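Long-range contact in 4'-phospho-dehydrooxetanocin synthase (Bacillus megaterium, PDB 5UL3), which uses cobalamin, a [4Fe-4S] cluster and S-adenosylmethionine to contract the deoxyribose ring of dAMP oxidatively to an oxetane aldehyde in oxetanocin A biosynthesis: residues Lys410-Tyr422 / Asp504-Lys516. Residues are numbered along the deposited sequence; the frame is centred on the assembly and turned at random.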
loop_
_atom_site.group_PDB
_atom_site.type_symbol
_atom_site.label_atom_id
_atom_site.label_comp_id
_atom_site.label_asym_id
_atom_site.label_seq_id
_atom_site.Cartn_x
_atom_site.Cartn_y
_atom_site.Cartn_z
ATOM N N LYS A 410 -20.928 -8.830 -23.634
ATOM C CA LYS A 410 -20.897 -7.402 -23.912
ATOM C C LYS A 410 -21.631 -6.624 -22.827
ATOM O O LYS A 410 -21.164 -5.565 -22.388
ATOM C CB LYS A 410 -21.493 -7.119 -25.289
ATOM C CG LYS A 410 -21.581 -5.639 -25.610
ATOM C CD LYS A 410 -21.784 -5.390 -27.095
ATOM C CE LYS A 410 -22.193 -3.952 -27.355
ATOM N NZ LYS A 410 -22.439 -3.696 -28.803
ATOM N N GLU A 411 -22.755 -7.158 -22.349
ATOM C CA GLU A 411 -23.526 -6.468 -21.321
ATOM C C GLU A 411 -22.718 -6.291 -20.037
ATOM O O GLU A 411 -22.790 -5.237 -19.392
ATOM C CB GLU A 411 -24.824 -7.231 -21.056
ATOM C CG GLU A 411 -25.867 -7.111 -22.177
ATOM C CD GLU A 411 -25.439 -7.757 -23.495
ATOM O OE1 GLU A 411 -24.666 -8.746 -23.470
ATOM O OE2 GLU A 411 -25.880 -7.266 -24.560
ATOM N N TRP A 412 -21.938 -7.308 -19.651
ATOM C CA TRP A 412 -21.085 -7.189 -18.469
ATOM C C TRP A 412 -20.030 -6.102 -18.664
ATOM O O TRP A 412 -19.753 -5.316 -17.744
ATOM C CB TRP A 412 -20.413 -8.532 -18.177
ATOM C CG TRP A 412 -19.482 -8.566 -16.983
ATOM C CD1 TRP A 412 -19.788 -9.006 -15.728
ATOM C CD2 TRP A 412 -18.111 -8.133 -16.931
ATOM N NE1 TRP A 412 -18.697 -8.896 -14.906
ATOM C CE2 TRP A 412 -17.657 -8.348 -15.613
ATOM C CE3 TRP A 412 -17.225 -7.582 -17.870
ATOM C CZ2 TRP A 412 -16.357 -8.059 -15.214
ATOM C CZ3 TRP A 412 -15.925 -7.287 -17.466
ATOM C CH2 TRP A 412 -15.508 -7.527 -16.146
ATOM N N ASN A 413 -19.437 -6.042 -19.859
ATOM C CA ASN A 413 -18.396 -5.054 -20.130
ATOM C C ASN A 413 -18.967 -3.645 -20.202
ATOM O O ASN A 413 -18.325 -2.686 -19.754
ATOM C CB ASN A 413 -17.663 -5.395 -21.430
ATOM C CG ASN A 413 -16.657 -6.525 -21.259
ATOM O OD1 ASN A 413 -15.558 -6.309 -20.772
ATOM N ND2 ASN A 413 -17.029 -7.733 -21.673
ATOM N N VAL A 414 -20.171 -3.497 -20.759
ATOM C CA VAL A 414 -20.801 -2.181 -20.799
ATOM C C VAL A 414 -21.167 -1.711 -19.391
ATOM O O VAL A 414 -21.010 -0.527 -19.064
ATOM C CB VAL A 414 -22.016 -2.189 -21.747
ATOM C CG1 VAL A 414 -22.746 -0.849 -21.676
ATOM C CG2 VAL A 414 -21.547 -2.451 -23.184
ATOM N N GLU A 415 -21.648 -2.619 -18.541
ATOM C CA GLU A 415 -21.909 -2.248 -17.152
ATOM C C GLU A 415 -20.612 -1.947 -16.409
ATOM O O GLU A 415 -20.591 -1.094 -15.513
ATOM C CB GLU A 415 -22.700 -3.361 -16.451
ATOM C CG GLU A 415 -23.185 -3.020 -15.037
ATOM C CD GLU A 415 -24.244 -1.921 -15.012
ATOM O OE1 GLU A 415 -24.197 -1.072 -14.098
ATOM O OE2 GLU A 415 -25.121 -1.906 -15.902
ATOM N N ARG A 416 -19.518 -2.617 -16.781
ATOM C CA ARG A 416 -18.221 -2.316 -16.196
ATOM C C ARG A 416 -17.764 -0.910 -16.579
ATOM O O ARG A 416 -17.247 -0.167 -15.734
ATOM C CB ARG A 416 -17.211 -3.370 -16.645
ATOM C CG ARG A 416 -15.973 -3.478 -15.798
ATOM C CD ARG A 416 -16.286 -3.266 -14.313
ATOM N NE ARG A 416 -16.951 -4.401 -13.678
ATOM C CZ ARG A 416 -16.314 -5.379 -13.038
ATOM N NH1 ARG A 416 -14.992 -5.387 -12.966
ATOM N NH2 ARG A 416 -16.996 -6.355 -12.470
ATOM N N LEU A 417 -17.961 -0.522 -17.846
ATOM C CA LEU A 417 -17.610 0.836 -18.266
ATOM C C LEU A 417 -18.431 1.872 -17.506
ATOM O O LEU A 417 -17.898 2.902 -17.070
ATOM C CB LEU A 417 -17.808 0.988 -19.774
ATOM C CG LEU A 417 -17.486 2.374 -20.329
ATOM C CD1 LEU A 417 -16.008 2.682 -20.141
ATOM C CD2 LEU A 417 -17.880 2.435 -21.804
ATOM N N LYS A 418 -19.729 1.607 -17.313
ATOM C CA LYS A 418 -20.542 2.502 -16.491
ATOM C C LYS A 418 -19.970 2.644 -15.083
ATOM O O LYS A 418 -19.890 3.754 -14.542
ATOM C CB LYS A 418 -21.986 2.001 -16.430
ATOM C CG LYS A 418 -22.846 2.793 -15.451
ATOM C CD LYS A 418 -24.322 2.338 -15.477
ATOM C CE LYS A 418 -25.150 3.166 -14.488
ATOM N NZ LYS A 418 -26.501 2.569 -14.210
ATOM N N MET A 419 -19.562 1.531 -14.473
ATOM C CA MET A 419 -18.982 1.582 -13.132
ATOM C C MET A 419 -17.716 2.431 -13.111
ATOM O O MET A 419 -17.527 3.272 -12.219
ATOM C CB MET A 419 -18.677 0.160 -12.635
ATOM C CG MET A 419 -18.158 0.094 -11.185
ATOM S SD MET A 419 -17.036 -1.315 -10.977
ATOM C CE MET A 419 -15.652 -0.719 -11.932
ATOM N N TRP A 420 -16.828 2.220 -14.085
ATOM C CA TRP A 420 -15.616 3.029 -14.138
ATOM C C TRP A 420 -15.939 4.506 -14.341
ATOM O O TRP A 420 -15.243 5.379 -13.802
ATOM C CB TRP A 420 -14.698 2.502 -15.244
ATOM C CG TRP A 420 -13.870 1.341 -14.792
ATOM C CD1 TRP A 420 -14.152 -0.007 -14.951
ATOM C CD2 TRP A 420 -12.635 1.409 -14.069
ATOM N NE1 TRP A 420 -13.153 -0.765 -14.380
ATOM C CE2 TRP A 420 -12.211 0.079 -13.834
ATOM C CE3 TRP A 420 -11.838 2.467 -13.600
ATOM C CZ2 TRP A 420 -11.026 -0.217 -13.157
ATOM C CZ3 TRP A 420 -10.667 2.166 -12.922
ATOM C CH2 TRP A 420 -10.271 0.832 -12.709
ATOM N N HIS A 421 -16.989 4.807 -15.106
ATOM C CA HIS A 421 -17.401 6.199 -15.261
ATOM C C HIS A 421 -17.825 6.783 -13.925
ATOM O O HIS A 421 -17.437 7.907 -13.583
ATOM C CB HIS A 421 -18.532 6.318 -16.281
ATOM C CG HIS A 421 -18.958 7.732 -16.548
ATOM N ND1 HIS A 421 -20.282 8.108 -16.616
ATOM C CD2 HIS A 421 -18.235 8.856 -16.771
ATOM C CE1 HIS A 421 -20.358 9.404 -16.861
ATOM N NE2 HIS A 421 -19.131 9.881 -16.966
ATOM N N TYR A 422 -18.611 6.028 -13.148
ATOM C CA TYR A 422 -18.979 6.483 -11.810
ATOM C C TYR A 422 -17.746 6.709 -10.949
ATOM O O TYR A 422 -17.714 7.650 -10.147
ATOM C CB TYR A 422 -19.916 5.478 -11.134
ATOM C CG TYR A 422 -21.383 5.797 -11.360
ATOM C CD1 TYR A 422 -22.032 5.361 -12.495
ATOM C CD2 TYR A 422 -22.094 6.574 -10.458
ATOM C CE1 TYR A 422 -23.362 5.660 -12.721
ATOM C CE2 TYR A 422 -23.432 6.883 -10.672
ATOM C CZ TYR A 422 -24.056 6.417 -11.809
ATOM O OH TYR A 422 -25.380 6.703 -12.049
ATOM N N ASP A 504 -15.580 13.639 -24.158
ATOM C CA ASP A 504 -16.876 14.171 -23.753
ATOM C C ASP A 504 -17.943 13.153 -24.130
ATOM O O ASP A 504 -18.196 12.926 -25.317
ATOM C CB ASP A 504 -17.139 15.520 -24.416
ATOM C CG ASP A 504 -18.295 16.281 -23.768
ATOM O OD1 ASP A 504 -19.273 15.640 -23.322
ATOM O OD2 ASP A 504 -18.220 17.528 -23.698
ATOM N N ILE A 505 -18.550 12.524 -23.121
ATOM C CA ILE A 505 -19.600 11.539 -23.371
ATOM C C ILE A 505 -20.783 12.191 -24.072
ATOM O O ILE A 505 -21.288 11.686 -25.080
ATOM C CB ILE A 505 -20.036 10.874 -22.055
ATOM C CG1 ILE A 505 -18.913 9.987 -21.513
ATOM C CG2 ILE A 505 -21.337 10.109 -22.258
ATOM C CD1 ILE A 505 -19.240 9.336 -20.192
ATOM N N GLY A 506 -21.244 13.322 -23.545
ATOM C CA GLY A 506 -22.357 14.024 -24.148
ATOM C C GLY A 506 -23.630 13.207 -24.139
ATOM O O GLY A 506 -24.167 12.891 -23.073
ATOM N N ASP A 507 -24.122 12.846 -25.320
ATOM C CA ASP A 507 -25.352 12.075 -25.411
ATOM C C ASP A 507 -25.113 10.653 -25.888
ATOM O O ASP A 507 -26.077 9.946 -26.204
ATOM C CB ASP A 507 -26.358 12.793 -26.308
ATOM C CG ASP A 507 -27.052 13.934 -25.589
ATOM O OD1 ASP A 507 -27.984 13.664 -24.801
ATOM O OD2 ASP A 507 -26.637 15.096 -25.777
ATOM N N MET A 508 -23.858 10.210 -25.930
ATOM C CA MET A 508 -23.576 8.806 -26.181
ATOM C C MET A 508 -24.090 7.949 -25.034
ATOM O O MET A 508 -24.063 8.352 -23.866
ATOM C CB MET A 508 -22.077 8.579 -26.345
ATOM C CG MET A 508 -21.396 9.511 -27.313
ATOM S SD MET A 508 -19.644 9.120 -27.392
ATOM C CE MET A 508 -19.759 7.536 -28.179
ATOM N N THR A 509 -24.573 6.764 -25.373
ATOM C CA THR A 509 -24.815 5.767 -24.349
ATOM C C THR A 509 -23.507 5.057 -24.014
ATOM O O THR A 509 -22.517 5.142 -24.751
ATOM C CB THR A 509 -25.850 4.751 -24.821
ATOM O OG1 THR A 509 -25.297 4.019 -25.918
ATOM C CG2 THR A 509 -27.143 5.450 -25.270
ATOM N N TYR A 510 -23.508 4.340 -22.890
ATOM C CA TYR A 510 -22.327 3.561 -22.537
ATOM C C TYR A 510 -21.992 2.550 -23.628
ATOM O O TYR A 510 -20.821 2.380 -23.990
ATOM C CB TYR A 510 -22.536 2.870 -21.190
ATOM C CG TYR A 510 -22.505 3.834 -20.026
ATOM C CD1 TYR A 510 -21.374 4.598 -19.776
ATOM C CD2 TYR A 510 -23.603 3.988 -19.184
ATOM C CE1 TYR A 510 -21.331 5.494 -18.722
ATOM C CE2 TYR A 510 -23.574 4.883 -18.124
ATOM C CZ TYR A 510 -22.431 5.630 -17.897
ATOM O OH TYR A 510 -22.372 6.517 -16.852
ATOM N N GLU A 511 -23.015 1.903 -24.194
ATOM C CA GLU A 511 -22.777 0.920 -25.247
ATOM C C GLU A 511 -22.173 1.563 -26.488
ATOM O O GLU A 511 -21.307 0.968 -27.142
ATOM C CB GLU A 511 -24.086 0.196 -25.590
ATOM C CG GLU A 511 -23.947 -0.827 -26.712
ATOM C CD GLU A 511 -25.186 -1.696 -26.870
ATOM O OE1 GLU A 511 -26.212 -1.396 -26.222
ATOM O OE2 GLU A 511 -25.129 -2.683 -27.633
ATOM N N GLU A 512 -22.616 2.772 -26.841
ATOM C CA GLU A 512 -22.042 3.438 -28.004
ATOM C C GLU A 512 -20.580 3.792 -27.761
ATOM O O GLU A 512 -19.728 3.592 -28.637
ATOM C CB GLU A 512 -22.846 4.695 -28.348
ATOM C CG GLU A 512 -24.271 4.427 -28.834
ATOM C CD GLU A 512 -25.074 5.707 -29.080
ATOM O OE1 GLU A 512 -24.763 6.750 -28.466
ATOM O OE2 GLU A 512 -26.018 5.666 -29.898
ATOM N N LEU A 513 -20.278 4.319 -26.570
ATOM C CA LEU A 513 -18.896 4.627 -26.225
ATOM C C LEU A 513 -18.043 3.370 -26.249
ATOM O O LEU A 513 -16.943 3.360 -26.815
ATOM C CB LEU A 513 -18.845 5.284 -24.845
ATOM C CG LEU A 513 -17.436 5.559 -24.322
ATOM C CD1 LEU A 513 -16.711 6.508 -25.260
ATOM C CD2 LEU A 513 -17.506 6.128 -22.901
ATOM N N TYR A 514 -18.536 2.299 -25.619
ATOM C CA TYR A 514 -17.829 1.021 -25.613
ATOM C C TYR A 514 -17.557 0.526 -27.028
ATOM O O TYR A 514 -16.425 0.160 -27.359
ATOM C CB TYR A 514 -18.642 -0.013 -24.834
ATOM C CG TYR A 514 -17.988 -1.363 -24.691
ATOM C CD1 TYR A 514 -17.017 -1.586 -23.718
ATOM C CD2 TYR A 514 -18.369 -2.434 -25.494
ATOM C CE1 TYR A 514 -16.422 -2.827 -23.571
ATOM C CE2 TYR A 514 -17.782 -3.681 -25.349
ATOM C CZ TYR A 514 -16.809 -3.874 -24.399
ATOM O OH TYR A 514 -16.238 -5.111 -24.263
ATOM N N ASP A 515 -18.589 0.498 -27.876
ATOM C CA ASP A 515 -18.414 -0.030 -29.228
ATOM C C ASP A 515 -17.409 0.797 -30.020
ATOM O O ASP A 515 -16.584 0.246 -30.759
ATOM C CB ASP A 515 -19.762 -0.081 -29.951
ATOM C CG ASP A 515 -20.634 -1.224 -29.478
ATOM O OD1 ASP A 515 -20.082 -2.236 -28.995
ATOM O OD2 ASP A 515 -21.873 -1.115 -29.598
ATOM N N LYS A 516 -17.450 2.122 -29.868
ATOM C CA LYS A 516 -16.539 2.972 -30.627
ATOM C C LYS A 516 -15.093 2.795 -30.174
ATOM O O LYS A 516 -14.180 2.769 -31.007
ATOM C CB LYS A 516 -16.973 4.428 -30.519
ATOM C CG LYS A 516 -18.118 4.796 -31.462
ATOM C CD LYS A 516 -18.626 6.202 -31.176
ATOM C CE LYS A 516 -19.789 6.596 -32.083
ATOM N NZ LYS A 516 -19.329 7.003 -33.442
#
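Helices 410-422 and 510-516 pass nearly perpendicular to each other, their axes 9.2 Å apart at closest and their directions 104° apart, with Val414 and Glu511 meeting where the backbones come nearest. Tyr514 is a knob in a hole formed by Lys410, Asn413, Val414 and Leu417. With CG anti to the backbone N (chi1 -177°), its ring slants over helix 410-422 toward the N-terminal end, past Val414 CG2, until Tyr514 OH lies 3.2 Å from Asn413 CB. The Asn413 amide itself is engaged within its own part of the chain, OD1 accepting from Glu405 N and ND2 donating to Thr409 O. Leu417 CD2 fits against Leu513 CD2, Tyr514 CB and the carbonyl oxygen of Tyr510, while the Leu417 side chain also touches Leu461 of helix 452-464. Helix 410-426 links two neighbouring parallel strands, 393-398 and 432-436, of the partial TIM barrel of the radical SAM domain; helix 510-519 packs across it, away from the cluster and cobalamin. The N-terminus of this second helix is closed by a capping box, Glu512 N donating to Thr509 OG1 and Thr509 N to Glu512 OE1. Just inside that end, Tyr510 lays one ring face on Lys418, whose CB stands 3.8 Å from the ring centroid, almost on the normal. Tyr510 OH reaches the edge of the His421 imidazole and shares a short, fairly straight hydrogen bond with His421 ND1 (2.6 Å, 161°). Ile505 CD1 covers a face of the same imidazole in a CH-pi contact, 3.5 Å from its centroid. At the other end of the interface, the extended Lys410 chain carries NZ into a salt-bridge network with two acids. In one of two conformers modelled for Asp515, Asp515 OD1 and Asp515 OD2 each lie 2.8 Å from Lys410 NZ and accept through their syn lone pairs. Glu511 OE2 is the weak arm, 3.1 Å from Lys410 NZ.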